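Local coordinates for TPR repeat-containing protein (Cytophaga hutchinsonii, PDB 3U4T) that is of unknown function but, as a helical protein with tetratricopeptide repeats, probably serves as a scaffold for binding other proteins or peptides, at residues R235-V238 and K239-A243; K172-Y176 and I177-W181. The protein carries 1 engineered substitution. All blocks are in the same frame, centred on the assembly; numbering follows the deposited sequence.

Contact 1 of 2, residues R235-V238 and K239-A243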
# COMPACT_ATOMS: atom_id res chain seq x y z
N ARG A 235 -38.29 0.98 0.46
CA ARG A 235 -39.40 0.24 -0.14
C ARG A 235 -39.53 0.30 -1.66
O ARG A 235 -40.64 0.22 -2.19
CB ARG A 235 -40.71 0.70 0.52
CG ARG A 235 -40.83 0.32 1.99
CD ARG A 235 -42.09 0.90 2.62
NE ARG A 235 -42.36 0.32 3.93
CZ ARG A 235 -43.42 0.62 4.68
NH1 ARG A 235 -44.31 1.50 4.25
NH2 ARG A 235 -43.59 0.04 5.86
N ASP A 236 -38.41 0.41 -2.36
CA ASP A 236 -38.42 0.44 -3.82
C ASP A 236 -38.00 -0.93 -4.37
O ASP A 236 -36.86 -1.12 -4.79
CB ASP A 236 -37.47 1.50 -4.35
CG ASP A 236 -37.70 1.81 -5.82
OD1 ASP A 236 -38.01 0.87 -6.58
OD2 ASP A 236 -37.57 3.00 -6.20
N LYS A 237 -38.93 -1.88 -4.37
CA LYS A 237 -38.70 -3.23 -4.87
C LYS A 237 -38.11 -3.20 -6.28
O LYS A 237 -37.17 -3.94 -6.59
CB LYS A 237 -40.03 -4.00 -4.88
CG LYS A 237 -39.94 -5.46 -5.33
CD LYS A 237 -39.83 -6.40 -4.13
CE LYS A 237 -39.84 -7.85 -4.56
NZ LYS A 237 -39.58 -8.79 -3.44
N VAL A 238 -38.66 -2.34 -7.13
CA VAL A 238 -38.19 -2.23 -8.51
C VAL A 238 -36.68 -2.03 -8.62
O VAL A 238 -35.98 -2.83 -9.25
CB VAL A 238 -38.89 -1.05 -9.24
CG1 VAL A 238 -38.26 -0.83 -10.60
CG2 VAL A 238 -40.38 -1.34 -9.38
N LYS A 239 -36.18 -0.95 -8.03
CA LYS A 239 -34.75 -0.68 -8.08
C LYS A 239 -33.92 -1.68 -7.29
O LYS A 239 -32.87 -2.11 -7.75
CB LYS A 239 -34.47 0.74 -7.57
CG LYS A 239 -34.58 1.83 -8.64
CD LYS A 239 -35.61 2.88 -8.27
CE LYS A 239 -35.56 4.06 -9.23
NZ LYS A 239 -34.23 4.74 -9.17
N ALA A 240 -34.40 -2.06 -6.11
CA ALA A 240 -33.67 -3.00 -5.26
C ALA A 240 -33.45 -4.33 -5.97
O ALA A 240 -32.36 -4.91 -5.89
CB ALA A 240 -34.40 -3.22 -3.95
N ASP A 241 -34.47 -4.81 -6.66
CA ASP A 241 -34.33 -6.07 -7.37
C ASP A 241 -33.30 -5.95 -8.49
O ASP A 241 -32.52 -6.88 -8.74
CB ASP A 241 -35.68 -6.50 -7.94
CG ASP A 241 -36.62 -7.01 -6.87
OD1 ASP A 241 -36.15 -7.27 -5.73
OD2 ASP A 241 -37.83 -7.16 -7.16
N ALA A 242 -33.30 -4.81 -9.17
CA ALA A 242 -32.36 -4.57 -10.26
C ALA A 242 -30.93 -4.64 -9.73
O ALA A 242 -30.04 -5.20 -10.38
CB ALA A 242 -32.62 -3.19 -10.89
N ALA A 243 -30.70 -4.08 -8.55
CA ALA A 243 -29.37 -4.09 -7.97
C ALA A 243 -29.03 -5.54 -7.62
O ALA A 243 -27.91 -6.00 -7.86
CB ALA A 243 -29.33 -3.21 -6.73
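Asp236 caps the first turn of helix 237-250 by reaching Lys239 with its side chain, a local N-cap contact at the surface of the fold, its centre about 36 Å from that of the chain. It is a worked example of how a helix start is satisfied: the first amides have no preceding turn to supply carbonyls, and an acidic side chain stands in. The capping bond runs from Lys239 N to Asp236 OD1, 3.0 Å long and almost perfectly straight. The donor comes from above the carboxylate plane, 52° out of it. With CG anti to the backbone N (chi1 -166°), the carboxylate of Asp236 swings forward over the helix start, where its negative charge would probably also interact favourably with the helix dipole. Lys239 CB stands 3.7 Å from Asp236 OD1, while the ammonium stays 4.8 Å from Asp236 OD2, Lys239 NZ being too distant for a salt bridge.

Behind the cap the regular ladder begins. Ala240 N donates to Asp236 O at 2.9 Å, and Asp241 N to Lys237 O at 2.8 Å; the next rung, Ala242 N to Val238 O, is weak. On another flank of the turn Lys237 crosses Asp241, its methylene CG 3.3 Å from Asp241 OD2. The charged ends are near without pairing, Lys237 NZ and Asp241 OD1 being 4.4 Å apart, so any attraction is of the looser, longer-range kind.

Just ahead of the cap, Arg235, with positive phi, is the C-prime residue of a Schellman motif that ends helix 217-233, so one helix ends and the next is capped within a few residues. The new helix then packs back on the old one: Lys239 and Ala240 touch Tyr231, Ala240 also meets Thr232, and Ala243 rests on Ala228.

Contact 2 of 2, residues K172-Y176 and I177-W181; sequences KPNIY and IGYLW
The backbone passes from a type II beta turn, Lys172 to Ile175, into helix 176-189 with Ile175 as N-cap residue, Gly178 N donating to Ile175 O at 3.0 Å and Leu180 N to Tyr176 O at 2.9 Å. Tyr179 folds back from the helix to the turn: its hydroxyl donates to Asn174 OD1 over 3.0 Å, arriving 62° out of the carbonyl plane, with amide and ring planes 77° apart. CG of Tyr179 lies anti to the carbonyl carbon (chi1 -69°), which carries the ring back along the chain until CE2 rests 3.4 Å from Asn174 CA. An alanine in place of Tyr179 is likely to leave the Asn174 amide without this partner and to uncover the turn backbone beside the ring. At the helix start the Tyr176 ring has Ile177 N over one face, with Ile177 CG1 4.3 Å above the plane toward the rim; Ile175 CG2 approaches Ile177 CG2 to 4.2 Å. Tyr176 also meets Tyr216, while Ile175 packs on Val168 and Leu169 of helix 158-171. A short turn that ends one helix and leads directly into the next is the connection expected between successive helices of a tetratricopeptide-type array.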
# COMPACT_ATOMS: atom_id res chain seq x y z
N LYS A 172 -6.12 12.19 -8.62
CA LYS A 172 -6.40 11.24 -9.70
C LYS A 172 -7.92 11.16 -9.84
O LYS A 172 -8.55 10.28 -9.26
CB LYS A 172 -5.83 9.85 -9.40
CG LYS A 172 -4.31 9.79 -9.29
CD LYS A 172 -3.62 10.24 -10.57
CE LYS A 172 -2.10 10.07 -10.46
NZ LYS A 172 -1.70 8.67 -10.18
N PRO A 173 -8.52 12.09 -10.62
CA PRO A 173 -9.95 12.18 -10.86
C PRO A 173 -10.61 10.91 -11.37
O PRO A 173 -10.14 10.32 -12.33
CB PRO A 173 -10.05 13.34 -11.88
CG PRO A 173 -8.86 14.15 -11.59
CD PRO A 173 -7.78 13.13 -11.36
N ASN A 174 -11.75 10.56 -10.79
CA ASN A 174 -12.53 9.39 -11.22
C ASN A 174 -11.91 8.05 -10.89
O ASN A 174 -12.39 7.02 -11.35
CB ASN A 174 -12.82 9.44 -12.73
CG ASN A 174 -14.13 10.09 -13.03
OD1 ASN A 174 -14.46 11.12 -12.45
ND2 ASN A 174 -14.88 9.51 -13.96
N ILE A 175 -10.84 8.04 -10.09
CA ILE A 175 -10.20 6.78 -9.72
C ILE A 175 -11.20 6.05 -8.81
O ILE A 175 -11.64 6.58 -7.78
CB ILE A 175 -8.83 7.03 -9.00
CG1 ILE A 175 -7.94 5.80 -9.19
CG2 ILE A 175 -9.04 7.32 -7.52
CD1 ILE A 175 -6.49 6.01 -8.79
N TYR A 176 -11.58 4.85 -9.22
CA TYR A 176 -12.58 4.07 -8.51
C TYR A 176 -12.31 3.87 -7.03
O TYR A 176 -13.22 3.95 -6.20
CB TYR A 176 -12.75 2.71 -9.19
CG TYR A 176 -11.74 1.67 -8.80
CD1 TYR A 176 -10.44 1.69 -9.30
CD2 TYR A 176 -12.10 0.63 -7.94
CE1 TYR A 176 -9.53 0.68 -8.95
CE2 TYR A 176 -11.21 -0.37 -7.59
CZ TYR A 176 -9.92 -0.35 -8.10
OH TYR A 176 -9.07 -1.38 -7.77
N ILE A 177 -11.05 3.60 -6.71
CA ILE A 177 -10.65 3.37 -5.34
C ILE A 177 -11.00 4.55 -4.43
O ILE A 177 -11.23 4.36 -3.24
CB ILE A 177 -9.15 3.09 -5.28
CG1 ILE A 177 -8.91 1.79 -4.52
CG2 ILE A 177 -8.43 4.28 -4.68
CD1 ILE A 177 -7.55 1.14 -4.75
N GLY A 178 -11.06 5.75 -5.00
CA GLY A 178 -11.41 6.91 -4.20
C GLY A 178 -12.90 6.93 -3.90
O GLY A 178 -13.32 7.24 -2.78
N TYR A 179 -13.71 6.59 -4.89
CA TYR A 179 -15.15 6.58 -4.68
C TYR A 179 -15.50 5.47 -3.69
O TYR A 179 -16.34 5.67 -2.80
CB TYR A 179 -15.88 6.37 -6.01
CG TYR A 179 -15.77 7.55 -6.96
CD1 TYR A 179 -16.30 8.80 -6.63
CD2 TYR A 179 -15.14 7.41 -8.19
CE1 TYR A 179 -16.20 9.88 -7.50
CE2 TYR A 179 -15.03 8.48 -9.07
CZ TYR A 179 -15.56 9.71 -8.72
OH TYR A 179 -15.44 10.76 -9.61
N LEU A 180 -14.84 4.32 -3.84
CA LEU A 180 -15.07 3.19 -2.93
C LEU A 180 -14.90 3.62 -1.48
O LEU A 180 -15.78 3.38 -0.64
CB LEU A 180 -14.08 2.06 -3.23
CG LEU A 180 -14.23 0.83 -2.33
CD1 LEU A 180 -15.51 0.08 -2.68
CD2 LEU A 180 -13.02 -0.08 -2.51
N TRP A 181 -13.77 4.26 -1.19
CA TRP A 181 -13.46 4.70 0.18
C TRP A 181 -14.28 5.88 0.66
O TRP A 181 -14.59 5.97 1.84
CB TRP A 181 -11.96 4.94 0.36
CG TRP A 181 -11.24 3.63 0.52
CD1 TRP A 181 -10.61 2.91 -0.45
CD2 TRP A 181 -11.21 2.81 1.70
NE1 TRP A 181 -10.20 1.69 0.04
CE2 TRP A 181 -10.55 1.61 1.36
CE3 TRP A 181 -11.68 2.98 3.01
CZ2 TRP A 181 -10.36 0.58 2.29
CZ3 TRP A 181 -11.49 1.97 3.92
CH2 TRP A 181 -10.84 0.77 3.55

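Followed from the N terminus, the chain meets contact 2 first, at the turn between helices 158-171 and 176-189, and contact 1 much later, between helices 217-233 and 237-250. The two follow one another along the chain, so they neither nest nor cross. Each is local and closes no long loop. Their centres lie 26 Å apart, with nearest atoms about 15 Å apart. Helix 217-233 links their surroundings, since Tyr176 and Leu180 touch it at Glu219 and Glu222, whereas Lys239, Ala240 and Ala243 pack farther along it. The same principle thus recurs: a tight reversal joins consecutive helices of the stack.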